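Side-chain contacts in mandelate racemase / muconate lactonizing enzyme, C-terminal domain protein (Pseudovibrio sp. JE062, PDB 4JHM), which is a member of the enolase superfamily, built from an alpha+beta N-terminal capping domain and a C-terminal domain of the TIM-barrel type: residues 38-43 and 104-109; 87-92 and 279-284; 151-156 and 162-167; 218-223 and 295-300; 250-255 and 273-278. All coordinates share one frame; numbering follows the deposited sequence.

Overall arrangement
Contact 1 is buried and apolar, packing strand 34-44 against helix 100-119 in the N-terminal domain. Contacts 3 and 4 belong to the barrel and share its sheet: contact 3 packs a helix on a strand through apolar side chains, one of them a cysteine, whereas contact 4, deeper, mixes an aromatic ring with carboxylates, and a salt bridge from Lys165 to Glu222 joins them. Contact 2, partly buried and polar, crosses from the N-terminal domain to the barrel domain; contact 5, buried and mostly apolar, lies beside it on the barrel side, their centres about 10 Å apart, and both reach a second subunit. Helix 100-119 reaches both: Asp108 bonds to Asn89 and Thr280, Ser105 to Gly277.

Contact 1. Residues 38-43 and 104-109; sequences NIVRLF and KSPIDI
Val40 reaches from strand 34-44 onto Pro106 of helix 100-119, where the two side chains meet at about a right angle. Its CB already lies 4.2 Å from Pro106 CB. Beyond it the branches divide: with CG1 anti to the backbone N (chi1 176°), CG2 stands beside that nitrogen and carries the contact, 3.7 Å from Pro106 CB. The same methyl also meets the next helical residue, at 4.3 Å from Ile107 CG1; CG2 therefore touches two successive helix residues from one side. This is one face of the antiparallel sheet of the enolase-type N-terminal domain, covered by helices; strand 38-43 and helix 104-109 run roughly the same way, their axes 33° apart and 8.1 Å at closest approach. Two residues on, Leu42 also points at the helix, and its CD1 comes to 4.0 Å from the backbone oxygen Ile107 O, a van der Waals touch of a methyl on a carbonyl. Helix 65-73 fills in beside the pair, Leu70 lying against both Val40 and Ile107. Arg41 leaves by the other face of the strand, where it forms a salt bridge with Glu49 and a cation-pi contact with Trp362.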
# COMPACT_ATOMS: atom_id res chain seq x y z
N ASN A 38 -10.55 -44.61 -1.71
CA ASN A 38 -9.21 -45.17 -1.81
C ASN A 38 -8.64 -45.41 -0.42
O ASN A 38 -8.47 -44.48 0.36
CB ASN A 38 -8.29 -44.23 -2.57
CG ASN A 38 -8.84 -43.88 -3.94
OD1 ASN A 38 -8.84 -44.72 -4.84
ND2 ASN A 38 -9.29 -42.65 -4.10
N ILE A 39 -8.35 -46.67 -0.10
CA ILE A 39 -7.86 -47.00 1.23
C ILE A 39 -6.42 -47.49 1.22
O ILE A 39 -6.07 -48.38 0.44
CB ILE A 39 -8.75 -48.06 1.90
CG1 ILE A 39 -10.11 -47.46 2.26
CG2 ILE A 39 -8.07 -48.59 3.15
CD1 ILE A 39 -11.10 -48.46 2.80
N VAL A 40 -5.61 -46.90 2.09
CA VAL A 40 -4.26 -47.36 2.34
C VAL A 40 -4.20 -48.04 3.70
O VAL A 40 -4.49 -47.40 4.72
CB VAL A 40 -3.25 -46.20 2.35
CG1 VAL A 40 -1.86 -46.70 2.71
CG2 VAL A 40 -3.23 -45.49 1.01
N ARG A 41 -3.84 -49.32 3.72
CA ARG A 41 -3.68 -50.04 4.97
C ARG A 41 -2.21 -50.39 5.20
O ARG A 41 -1.63 -51.17 4.45
CB ARG A 41 -4.52 -51.32 4.98
CG ARG A 41 -5.00 -51.70 6.37
CD ARG A 41 -4.80 -53.17 6.69
NE ARG A 41 -5.82 -54.03 6.09
CZ ARG A 41 -6.16 -55.22 6.57
NH1 ARG A 41 -5.56 -55.71 7.65
NH2 ARG A 41 -7.10 -55.94 5.96
N LEU A 42 -1.61 -49.81 6.23
CA LEU A 42 -0.20 -50.03 6.53
C LEU A 42 -0.05 -51.08 7.62
O LEU A 42 -0.80 -51.09 8.59
CB LEU A 42 0.47 -48.74 6.99
CG LEU A 42 0.44 -47.56 6.02
CD1 LEU A 42 0.95 -46.31 6.73
CD2 LEU A 42 1.28 -47.84 4.78
N PHE A 43 0.94 -51.96 7.45
CA PHE A 43 1.27 -52.96 8.45
C PHE A 43 2.65 -52.67 9.04
O PHE A 43 3.45 -51.97 8.43
CB PHE A 43 1.26 -54.36 7.83
CG PHE A 43 -0.10 -54.85 7.42
CD1 PHE A 43 -0.94 -55.47 8.33
CD2 PHE A 43 -0.53 -54.71 6.10
CE1 PHE A 43 -2.19 -55.93 7.95
CE2 PHE A 43 -1.77 -55.18 5.71
CZ PHE A 43 -2.60 -55.79 6.63
N LYS A 104 -1.34 -38.61 -1.49
CA LYS A 104 -0.39 -38.83 -0.41
C LYS A 104 -1.02 -38.70 0.97
O LYS A 104 -0.48 -39.21 1.96
CB LYS A 104 0.78 -37.85 -0.54
CG LYS A 104 1.56 -37.98 -1.84
CD LYS A 104 2.43 -36.76 -2.10
CE LYS A 104 3.17 -36.88 -3.42
NZ LYS A 104 3.97 -35.66 -3.73
N SER A 105 -2.17 -38.03 1.05
CA SER A 105 -2.83 -37.77 2.32
C SER A 105 -3.14 -39.03 3.12
O SER A 105 -2.96 -39.06 4.34
CB SER A 105 -4.11 -36.96 2.11
OG SER A 105 -3.80 -35.64 1.67
N PRO A 106 -3.61 -40.10 2.45
CA PRO A 106 -3.95 -41.32 3.19
C PRO A 106 -2.75 -42.00 3.86
O PRO A 106 -2.89 -42.63 4.90
CB PRO A 106 -4.55 -42.23 2.12
CG PRO A 106 -4.90 -41.34 0.98
CD PRO A 106 -3.91 -40.22 1.02
N ILE A 107 -1.57 -41.87 3.25
CA ILE A 107 -0.38 -42.51 3.80
C ILE A 107 0.04 -41.79 5.08
O ILE A 107 0.30 -42.44 6.09
CB ILE A 107 0.80 -42.49 2.80
CG1 ILE A 107 0.38 -43.14 1.48
CG2 ILE A 107 2.00 -43.22 3.39
CD1 ILE A 107 1.28 -42.79 0.31
N ASP A 108 0.09 -40.47 5.05
CA ASP A 108 0.41 -39.70 6.24
C ASP A 108 -0.60 -40.02 7.34
O ASP A 108 -0.24 -40.27 8.49
CB ASP A 108 0.41 -38.20 5.94
CG ASP A 108 0.45 -37.34 7.20
OD1 ASP A 108 -0.61 -37.17 7.84
OD2 ASP A 108 1.54 -36.84 7.55
N ILE A 109 -1.87 -40.03 6.96
CA ILE A 109 -2.95 -40.26 7.90
C ILE A 109 -2.82 -41.63 8.55
O ILE A 109 -2.99 -41.77 9.76
CB ILE A 109 -4.32 -40.15 7.19
CG1 ILE A 109 -4.61 -38.69 6.84
CG2 ILE A 109 -5.43 -40.70 8.08
CD1 ILE A 109 -5.68 -38.50 5.79

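Contact 2. Residues 87-92 and 279-284; sequences ELNNWL and ITQLNK
The amide of Asn89 has the methyl of Thr280 over one of its faces, CG2 standing 3.5 Å from Asn89 CG. Above that same face, toward the oxygen end, comes the amide of Gln281, whose plane is turned 34° from that of Asn89; Asn89 OD1 and Gln281 OE1 are 3.5 Å apart. At the nitrogen end the main partner is Asp108 of helix 100-119, which accepts a hydrogen bond from Asn89 ND2, while Gly277 O accepts a weak one from the same nitrogen. Asn89 and Thr280 approach from opposite directions, and Asn89 CG, anti to the backbone N (chi1 -154°), carries the amide across the gap between helices 85-92 and 279-291. Thr280 OG1 also bonds to Asp108 OD2 and to Trp112 NE1, so one carboxylate oxygen joins both sides. The chain of Gln281 bends at chi2, bringing its OE1 to Lys284 NZ at 3.2 Å; the C=O...N angle is 150°, with the lysine nitrogen tilted out of the carbonyl plane. Lys284 NZ has a second partner in Gln86 OE1. No hydrogen bond links the two segments directly: Asp108 bridges them, binding the N-terminal domain to the barrel domain, and the positive charge of Lys284 on Gln281 OE1 would probably offset some of the repulsion between the two amide oxygens.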
# COMPACT_ATOMS: atom_id res chain seq x y z
N GLU A 87 8.84 -36.56 9.25
CA GLU A 87 9.90 -37.01 8.36
C GLU A 87 9.32 -37.80 7.20
O GLU A 87 9.84 -37.75 6.08
CB GLU A 87 10.92 -37.85 9.13
CG GLU A 87 12.04 -38.43 8.27
CD GLU A 87 11.66 -39.75 7.63
OE1 GLU A 87 11.94 -39.93 6.42
OE2 GLU A 87 11.09 -40.61 8.33
N LEU A 88 8.24 -38.53 7.46
CA LEU A 88 7.52 -39.26 6.42
C LEU A 88 6.85 -38.27 5.47
O LEU A 88 6.98 -38.37 4.25
CB LEU A 88 6.45 -40.17 7.04
CG LEU A 88 5.81 -41.17 6.08
CD1 LEU A 88 6.83 -42.19 5.61
CD2 LEU A 88 4.63 -41.88 6.75
N ASN A 89 6.13 -37.32 6.05
CA ASN A 89 5.55 -36.22 5.30
C ASN A 89 6.61 -35.59 4.42
O ASN A 89 6.41 -35.40 3.22
CB ASN A 89 4.99 -35.18 6.26
CG ASN A 89 3.87 -34.37 5.66
OD1 ASN A 89 4.11 -33.44 4.89
ND2 ASN A 89 2.63 -34.72 6.00
N ASN A 90 7.74 -35.27 5.02
CA ASN A 90 8.88 -34.74 4.29
C ASN A 90 9.16 -35.65 3.10
O ASN A 90 9.16 -35.21 1.95
CB ASN A 90 10.10 -34.67 5.20
CG ASN A 90 11.16 -33.71 4.69
OD1 ASN A 90 12.36 -34.01 4.71
ND2 ASN A 90 10.73 -32.54 4.24
N TRP A 91 9.35 -36.93 3.38
CA TRP A 91 9.63 -37.92 2.35
C TRP A 91 8.55 -37.94 1.26
O TRP A 91 8.86 -38.06 0.08
CB TRP A 91 9.75 -39.29 3.02
CG TRP A 91 10.16 -40.40 2.13
CD1 TRP A 91 11.44 -40.79 1.85
CD2 TRP A 91 9.30 -41.29 1.41
NE1 TRP A 91 11.43 -41.87 1.00
CE2 TRP A 91 10.13 -42.19 0.71
CE3 TRP A 91 7.91 -41.41 1.29
CZ2 TRP A 91 9.61 -43.20 -0.10
CZ3 TRP A 91 7.40 -42.41 0.49
CH2 TRP A 91 8.25 -43.29 -0.20
N LEU A 92 7.28 -37.81 1.65
CA LEU A 92 6.16 -37.87 0.71
C LEU A 92 6.11 -36.68 -0.24
O LEU A 92 5.72 -36.82 -1.40
CB LEU A 92 4.84 -37.97 1.47
CG LEU A 92 4.58 -39.33 2.13
CD1 LEU A 92 3.37 -39.27 3.05
CD2 LEU A 92 4.42 -40.42 1.07
N ILE A 279 -3.15 -35.52 8.14
CA ILE A 279 -3.25 -34.96 9.48
C ILE A 279 -2.12 -33.96 9.74
O ILE A 279 -2.36 -32.86 10.22
CB ILE A 279 -3.16 -36.08 10.54
CG1 ILE A 279 -4.25 -37.13 10.32
CG2 ILE A 279 -3.26 -35.51 11.94
CD1 ILE A 279 -5.65 -36.66 10.65
N THR A 280 -0.90 -34.37 9.42
CA THR A 280 0.28 -33.55 9.61
C THR A 280 0.09 -32.10 9.15
O THR A 280 0.55 -31.17 9.81
CB THR A 280 1.47 -34.14 8.83
OG1 THR A 280 1.97 -35.29 9.52
CG2 THR A 280 2.58 -33.11 8.65
N GLN A 281 -0.59 -31.91 8.03
CA GLN A 281 -0.71 -30.60 7.42
C GLN A 281 -1.97 -29.88 7.87
O GLN A 281 -1.94 -28.68 8.16
CB GLN A 281 -0.69 -30.72 5.90
CG GLN A 281 0.60 -31.32 5.35
CD GLN A 281 1.80 -30.41 5.56
OE1 GLN A 281 2.64 -30.65 6.42
NE2 GLN A 281 1.87 -29.34 4.78
N LEU A 282 -3.09 -30.59 7.90
CA LEU A 282 -4.34 -29.97 8.33
C LEU A 282 -4.07 -29.32 9.66
O LEU A 282 -4.28 -28.12 9.84
CB LEU A 282 -5.45 -31.01 8.49
CG LEU A 282 -6.79 -30.42 8.95
CD1 LEU A 282 -7.36 -29.48 7.90
CD2 LEU A 282 -7.79 -31.53 9.25
N ASN A 283 -3.58 -30.14 10.59
CA ASN A 283 -3.23 -29.71 11.93
C ASN A 283 -2.55 -28.35 11.95
O ASN A 283 -2.90 -27.48 12.75
CB ASN A 283 -2.32 -30.76 12.57
CG ASN A 283 -2.06 -30.49 14.03
OD1 ASN A 283 -2.97 -30.53 14.86
ND2 ASN A 283 -0.81 -30.21 14.37
N LYS A 284 -1.58 -28.16 11.07
CA LYS A 284 -0.86 -26.90 11.00
C LYS A 284 -1.76 -25.76 10.51
O LYS A 284 -1.68 -24.64 11.02
CB LYS A 284 0.36 -27.03 10.10
CG LYS A 284 1.43 -27.97 10.65
CD LYS A 284 2.53 -28.21 9.63
CE LYS A 284 3.51 -29.27 10.10
NZ LYS A 284 4.37 -29.71 8.98

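Contact 3. Residues 151-156 and 162-167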
# COMPACT_ATOMS: atom_id res chain seq x y z
N PRO A 151 -39.25 -31.65 2.56
CA PRO A 151 -39.27 -32.89 3.33
C PRO A 151 -37.90 -33.22 3.91
O PRO A 151 -37.78 -33.50 5.10
CB PRO A 151 -39.69 -33.94 2.30
CG PRO A 151 -40.46 -33.18 1.28
CD PRO A 151 -39.82 -31.82 1.22
N TYR A 152 -36.88 -33.17 3.07
CA TYR A 152 -35.52 -33.48 3.50
C TYR A 152 -35.11 -32.60 4.68
O TYR A 152 -34.55 -33.08 5.66
CB TYR A 152 -34.54 -33.31 2.35
CG TYR A 152 -33.10 -33.50 2.76
CD1 TYR A 152 -32.35 -32.43 3.22
CD2 TYR A 152 -32.50 -34.74 2.70
CE1 TYR A 152 -31.03 -32.60 3.61
CE2 TYR A 152 -31.18 -34.92 3.08
CZ TYR A 152 -30.45 -33.84 3.54
OH TYR A 152 -29.14 -34.00 3.92
N ILE A 153 -35.37 -31.30 4.57
CA ILE A 153 -35.02 -30.38 5.64
C ILE A 153 -35.83 -30.69 6.90
O ILE A 153 -35.35 -30.50 8.02
CB ILE A 153 -35.24 -28.91 5.22
CG1 ILE A 153 -34.21 -28.52 4.15
CG2 ILE A 153 -35.12 -27.99 6.43
CD1 ILE A 153 -34.49 -27.18 3.50
N ASP A 154 -37.06 -31.17 6.72
CA ASP A 154 -37.91 -31.52 7.85
C ASP A 154 -37.37 -32.73 8.63
O ASP A 154 -37.49 -32.78 9.85
CB ASP A 154 -39.35 -31.75 7.39
CG ASP A 154 -40.07 -30.45 7.05
OD1 ASP A 154 -39.53 -29.36 7.33
OD2 ASP A 154 -41.18 -30.52 6.48
N ASP A 155 -36.78 -33.69 7.92
CA ASP A 155 -36.06 -34.78 8.58
C ASP A 155 -34.88 -34.22 9.35
O ASP A 155 -34.75 -34.43 10.55
CB ASP A 155 -35.54 -35.80 7.57
CG ASP A 155 -36.63 -36.64 6.96
OD1 ASP A 155 -37.69 -36.79 7.59
OD2 ASP A 155 -36.40 -37.17 5.85
N CYS A 156 -34.00 -33.51 8.64
CA CYS A 156 -32.81 -32.96 9.24
C CYS A 156 -33.13 -32.39 10.62
O CYS A 156 -32.40 -32.63 11.58
CB CYS A 156 -32.21 -31.86 8.35
SG CYS A 156 -31.50 -32.46 6.80
N THR A 162 -28.56 -29.04 13.73
CA THR A 162 -28.63 -27.64 14.14
C THR A 162 -28.32 -26.69 12.98
O THR A 162 -28.47 -25.48 13.11
CB THR A 162 -27.61 -27.39 15.25
OG1 THR A 162 -26.43 -28.17 15.00
CG2 THR A 162 -28.20 -27.77 16.60
N ALA A 163 -27.86 -27.25 11.87
CA ALA A 163 -27.41 -26.45 10.74
C ALA A 163 -27.47 -27.27 9.46
O ALA A 163 -27.26 -28.48 9.48
CB ALA A 163 -26.00 -25.96 10.98
N ILE A 164 -27.77 -26.61 8.35
CA ILE A 164 -27.85 -27.27 7.07
C ILE A 164 -27.09 -26.49 6.00
O ILE A 164 -27.36 -25.31 5.79
CB ILE A 164 -29.31 -27.43 6.62
CG1 ILE A 164 -30.08 -28.27 7.64
CG2 ILE A 164 -29.37 -28.05 5.24
CD1 ILE A 164 -31.55 -28.45 7.30
N LYS A 165 -26.15 -27.15 5.33
CA LYS A 165 -25.50 -26.56 4.17
C LYS A 165 -26.12 -27.15 2.92
O LYS A 165 -25.89 -28.31 2.58
CB LYS A 165 -23.99 -26.80 4.16
CG LYS A 165 -23.33 -26.29 2.88
CD LYS A 165 -21.82 -26.41 2.89
CE LYS A 165 -21.35 -27.82 2.55
NZ LYS A 165 -19.88 -27.97 2.75
N LEU A 166 -26.92 -26.34 2.24
CA LEU A 166 -27.58 -26.76 1.02
C LEU A 166 -26.58 -26.85 -0.11
O LEU A 166 -25.82 -25.92 -0.34
CB LEU A 166 -28.65 -25.73 0.63
CG LEU A 166 -29.68 -25.37 1.69
CD1 LEU A 166 -30.37 -24.07 1.32
CD2 LEU A 166 -30.70 -26.49 1.83
N HIS A 167 -26.57 -27.97 -0.82
CA HIS A 167 -25.95 -27.99 -2.14
C HIS A 167 -27.05 -27.63 -3.12
O HIS A 167 -28.19 -28.08 -2.98
CB HIS A 167 -25.32 -29.35 -2.46
CG HIS A 167 -23.97 -29.53 -1.85
ND1 HIS A 167 -23.73 -30.39 -0.80
CD2 HIS A 167 -22.78 -28.93 -2.13
CE1 HIS A 167 -22.45 -30.33 -0.47
NE2 HIS A 167 -21.85 -29.45 -1.25
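Ile153 and Cys156, one turn apart on helix 149-159, together receive the tip of Ile164 from strand 163-167. Ile153 uses two branches. Its CG2, anti to the backbone N (chi1 -69° for CG1), meets Ile164 CD1 at 3.7 Å, while CD1, at the end of the other branch, touches Leu166 CD2 at 4.2 Å, the side chains of Ile153 and Leu166 crossing at about a right angle. Cys156 closes the group: its CB lies 3.6 Å from Ile164 CD1 and its SG 4.0 Å from the same methyl. Ile164 CD1 is thus gripped by carbons of both residues, at the end of a side chain fully extended at chi2 (179°). Val182 and Tyr186 of helix 172-186 pack on Ile153 from beside. The axes of segments 151-156 and 163-167 lie 9.9 Å apart at closest and run nearly antiparallel, at 150°. Helix 149-159 here covers the outside of the sheet, while Lys165 lies on the other face: the beta-alpha-beta unit of strand 133-139, helix 149-159 and strand 163-167, repeated in TIM-type barrels.

Contact 4. Residues 218-223 and 295-300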
# COMPACT_ATOMS: atom_id res chain seq x y z
N TRP A 218 -27.84 -15.75 7.21
CA TRP A 218 -27.35 -17.09 6.90
C TRP A 218 -25.91 -17.21 7.35
O TRP A 218 -25.23 -16.22 7.57
CB TRP A 218 -27.48 -17.40 5.42
CG TRP A 218 -28.86 -17.73 5.01
CD1 TRP A 218 -30.01 -17.17 5.48
CD2 TRP A 218 -29.26 -18.69 4.03
NE1 TRP A 218 -31.10 -17.72 4.87
CE2 TRP A 218 -30.67 -18.66 3.97
CE3 TRP A 218 -28.57 -19.59 3.21
CZ2 TRP A 218 -31.40 -19.48 3.11
CZ3 TRP A 218 -29.29 -20.40 2.36
CH2 TRP A 218 -30.69 -20.34 2.32
N GLU A 219 -25.44 -18.45 7.45
CA GLU A 219 -24.21 -18.76 8.16
C GLU A 219 -22.96 -18.47 7.33
O GLU A 219 -22.11 -17.69 7.75
CB GLU A 219 -24.24 -20.22 8.63
CG GLU A 219 -23.01 -20.69 9.38
CD GLU A 219 -22.84 -20.01 10.72
OE1 GLU A 219 -23.66 -19.13 11.05
OE2 GLU A 219 -21.89 -20.37 11.45
N TRP A 220 -22.85 -19.10 6.16
CA TRP A 220 -21.73 -18.81 5.27
C TRP A 220 -22.00 -19.16 3.81
O TRP A 220 -22.78 -20.06 3.51
CB TRP A 220 -20.43 -19.47 5.76
CG TRP A 220 -20.27 -20.93 5.46
CD1 TRP A 220 -20.35 -21.53 4.24
CD2 TRP A 220 -19.92 -21.95 6.39
NE1 TRP A 220 -20.12 -22.88 4.36
CE2 TRP A 220 -19.84 -23.16 5.67
CE3 TRP A 220 -19.70 -21.97 7.77
CZ2 TRP A 220 -19.54 -24.37 6.29
CZ3 TRP A 220 -19.39 -23.17 8.38
CH2 TRP A 220 -19.32 -24.36 7.64
N LEU A 221 -21.35 -18.42 2.92
CA LEU A 221 -21.37 -18.71 1.49
C LEU A 221 -20.06 -19.39 1.13
O LEU A 221 -18.99 -18.80 1.23
CB LEU A 221 -21.52 -17.42 0.68
CG LEU A 221 -21.32 -17.56 -0.84
CD1 LEU A 221 -22.21 -18.67 -1.38
CD2 LEU A 221 -21.61 -16.26 -1.57
N GLU A 222 -20.15 -20.64 0.69
CA GLU A 222 -18.96 -21.43 0.39
C GLU A 222 -18.71 -21.48 -1.12
O GLU A 222 -19.61 -21.80 -1.89
CB GLU A 222 -19.11 -22.85 0.96
CG GLU A 222 -18.14 -23.87 0.38
CD GLU A 222 -18.25 -25.23 1.05
OE1 GLU A 222 -18.55 -25.28 2.26
OE2 GLU A 222 -18.02 -26.24 0.35
N ALA A 223 -17.49 -21.16 -1.52
CA ALA A 223 -17.09 -21.30 -2.92
C ALA A 223 -17.98 -20.46 -3.84
O ALA A 223 -18.66 -21.00 -4.71
CB ALA A 223 -17.14 -22.76 -3.34
N ASN A 295 -11.38 -19.41 12.10
CA ASN A 295 -11.64 -20.83 12.21
C ASN A 295 -11.25 -21.60 10.96
O ASN A 295 -11.10 -21.03 9.88
CB ASN A 295 -13.12 -21.05 12.50
CG ASN A 295 -13.53 -20.54 13.86
OD1 ASN A 295 -12.68 -20.30 14.72
ND2 ASN A 295 -14.82 -20.38 14.07
N LEU A 296 -11.09 -22.91 11.12
CA LEU A 296 -10.86 -23.80 10.01
C LEU A 296 -12.04 -24.75 9.92
O LEU A 296 -12.08 -25.75 10.64
CB LEU A 296 -9.56 -24.59 10.19
CG LEU A 296 -9.03 -25.29 8.93
CD1 LEU A 296 -7.61 -25.81 9.14
CD2 LEU A 296 -9.94 -26.42 8.48
N GLU A 297 -13.00 -24.45 9.07
CA GLU A 297 -14.17 -25.30 8.90
C GLU A 297 -13.82 -26.48 8.00
O GLU A 297 -13.63 -26.31 6.80
CB GLU A 297 -15.34 -24.50 8.32
CG GLU A 297 -15.75 -23.32 9.18
CD GLU A 297 -16.06 -23.71 10.61
OE1 GLU A 297 -16.62 -24.81 10.82
OE2 GLU A 297 -15.77 -22.91 11.53
N ILE A 298 -13.73 -27.66 8.59
CA ILE A 298 -13.26 -28.85 7.89
C ILE A 298 -14.21 -29.29 6.80
O ILE A 298 -15.43 -29.22 6.93
CB ILE A 298 -13.05 -30.05 8.84
CG1 ILE A 298 -14.31 -30.30 9.69
CG2 ILE A 298 -11.84 -29.84 9.73
CD1 ILE A 298 -14.22 -31.51 10.59
N GLN A 299 -13.63 -29.75 5.70
CA GLN A 299 -14.39 -30.44 4.68
C GLN A 299 -14.31 -31.92 5.00
O GLN A 299 -13.40 -32.62 4.56
CB GLN A 299 -13.79 -30.14 3.31
CG GLN A 299 -14.33 -31.03 2.21
CD GLN A 299 -14.39 -30.30 0.89
OE1 GLN A 299 -13.75 -30.70 -0.09
NE2 GLN A 299 -15.15 -29.22 0.85
N SER A 300 -15.26 -32.39 5.80
CA SER A 300 -15.26 -33.78 6.25
C SER A 300 -16.28 -34.62 5.50
O SER A 300 -16.63 -35.70 5.93
CB SER A 300 -15.55 -33.85 7.75
OG SER A 300 -16.92 -33.62 8.02
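Trp220 meets Glu297 with the six-membered part of its indole, CZ3 lying 3.7 Å from Glu297 CG and CH2 4.0 Å from Glu297 CB. The aliphatic stem comes to the ring obliquely, and the carboxylate plane is turned 38° from the indole. A bend at chi2 (-54°) folds the glutamate so that its stem and one carboxylate oxygen, OE1, both lie near Trp220 CZ3; beyond the ring, Asn321 N and Phe322 N bond to the two oxygens. Strand 220-222 is one of the parallel strands of the TIM-type barrel, and 295-300 is the irregular run between helices 279-291 and 304-316 that faces it across the interior. Further along, Glu222 OE2 and Gln299 NE2 stand 4.2 Å apart, too far for a bond, their side chains crossing at about a right angle. Each is held from elsewhere: Glu222 OE1 by a salt bridge to Lys165 of strand 163-167, Gln299 OE1 by Asn249 ND2, with a weak bond from Gln299 NE2 to His247 O.

Contact 5. Residues 250-255 and 273-278; sequences CLLTLQ and ATVCGG
Leu252 sends its forked end into Val275, the two chains crossing at about a right angle. Leu252 CG lies beside the backbone N (chi1 -45°), and chi2 (-169°) swings CD1 to 3.5 Å from Val275 CG1, with CD2 farther from that methyl at 4.0 Å. Leu252 CD1 also meets a carbonyl, 3.7 Å from Val275 O. Val275 presents CG1 because that branch is anti to its backbone N (chi1 167°). Nearer the backbone, Leu252 CB meets Cys276 CB at 4.3 Å; Leu252 O, which also touches Cys276, has a weak bond to Gln271 NE2. Thr253 and Gly278 are N-cap residues, so the contact joins the turns that lead into helices 254-262 and 279-291 of the barrel domain. Leu101 of helix 100-119 packs on Leu252, and Trp98 of a neighbouring subunit on Val275. Across the segments the grip is hydrophobic: the two turns hold each other by shape and burial, with no directional bond between them to set the register.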
# COMPACT_ATOMS: atom_id res chain seq x y z
N CYS A 250 -8.51 -26.47 -3.68
CA CYS A 250 -7.67 -25.85 -4.70
C CYS A 250 -6.39 -25.28 -4.10
O CYS A 250 -5.29 -25.64 -4.53
CB CYS A 250 -8.48 -24.79 -5.43
SG CYS A 250 -10.01 -25.43 -6.13
N LEU A 251 -6.52 -24.42 -3.10
CA LEU A 251 -5.36 -23.86 -2.40
C LEU A 251 -5.03 -24.70 -1.17
O LEU A 251 -5.73 -24.62 -0.15
CB LEU A 251 -5.63 -22.41 -1.99
CG LEU A 251 -6.10 -21.47 -3.11
CD1 LEU A 251 -5.97 -20.01 -2.69
CD2 LEU A 251 -5.30 -21.72 -4.38
N LEU A 252 -3.96 -25.49 -1.26
CA LEU A 252 -3.69 -26.54 -0.28
C LEU A 252 -2.40 -26.36 0.55
O LEU A 252 -2.21 -27.05 1.56
CB LEU A 252 -3.61 -27.89 -0.99
CG LEU A 252 -4.69 -28.22 -2.03
CD1 LEU A 252 -4.61 -29.69 -2.42
CD2 LEU A 252 -6.09 -27.89 -1.51
N THR A 253 -1.52 -25.47 0.13
CA THR A 253 -0.24 -25.32 0.81
C THR A 253 -0.35 -24.39 2.01
O THR A 253 -1.19 -23.49 2.04
CB THR A 253 0.86 -24.78 -0.13
OG1 THR A 253 0.43 -23.56 -0.74
CG2 THR A 253 1.19 -25.82 -1.21
N LEU A 254 0.51 -24.60 3.00
CA LEU A 254 0.55 -23.75 4.18
C LEU A 254 0.82 -22.30 3.78
O LEU A 254 0.36 -21.37 4.45
CB LEU A 254 1.64 -24.24 5.15
CG LEU A 254 1.55 -25.67 5.67
CD1 LEU A 254 2.78 -26.03 6.49
CD2 LEU A 254 0.28 -25.88 6.49
N GLN A 255 1.56 -22.11 2.69
CA GLN A 255 1.85 -20.77 2.18
C GLN A 255 0.60 -20.16 1.56
O GLN A 255 0.26 -19.01 1.85
CB GLN A 255 2.97 -20.79 1.13
CG GLN A 255 4.32 -21.30 1.62
CD GLN A 255 4.35 -22.82 1.73
OE1 GLN A 255 3.91 -23.38 2.72
NE2 GLN A 255 4.88 -23.47 0.71
N ALA A 273 -8.21 -33.05 5.40
CA ALA A 273 -7.00 -33.76 5.75
C ALA A 273 -6.63 -34.74 4.64
O ALA A 273 -5.46 -35.01 4.41
CB ALA A 273 -7.18 -34.49 7.07
N THR A 274 -7.64 -35.27 3.95
CA THR A 274 -7.43 -36.27 2.91
C THR A 274 -7.08 -35.64 1.57
O THR A 274 -7.06 -36.33 0.55
CB THR A 274 -8.70 -37.11 2.70
OG1 THR A 274 -9.75 -36.28 2.20
CG2 THR A 274 -9.14 -37.76 4.00
N VAL A 275 -6.80 -34.34 1.57
CA VAL A 275 -6.47 -33.63 0.34
C VAL A 275 -5.18 -32.82 0.47
O VAL A 275 -4.33 -32.84 -0.42
CB VAL A 275 -7.61 -32.69 -0.10
CG1 VAL A 275 -7.12 -31.73 -1.18
CG2 VAL A 275 -8.79 -33.48 -0.61
N CYS A 276 -5.03 -32.10 1.58
CA CYS A 276 -3.92 -31.15 1.73
C CYS A 276 -2.61 -31.78 2.21
O CYS A 276 -1.63 -31.07 2.43
CB CYS A 276 -4.32 -29.99 2.65
SG CYS A 276 -4.62 -30.44 4.37
N GLY A 277 -2.59 -33.09 2.37
CA GLY A 277 -1.36 -33.78 2.78
C GLY A 277 -1.47 -34.56 4.08
O GLY A 277 -0.45 -34.96 4.64
N GLY A 278 -2.69 -34.76 4.55
CA GLY A 278 -2.93 -35.57 5.74
C GLY A 278 -3.02 -34.79 7.04
O GLY A 278 -2.96 -33.56 7.04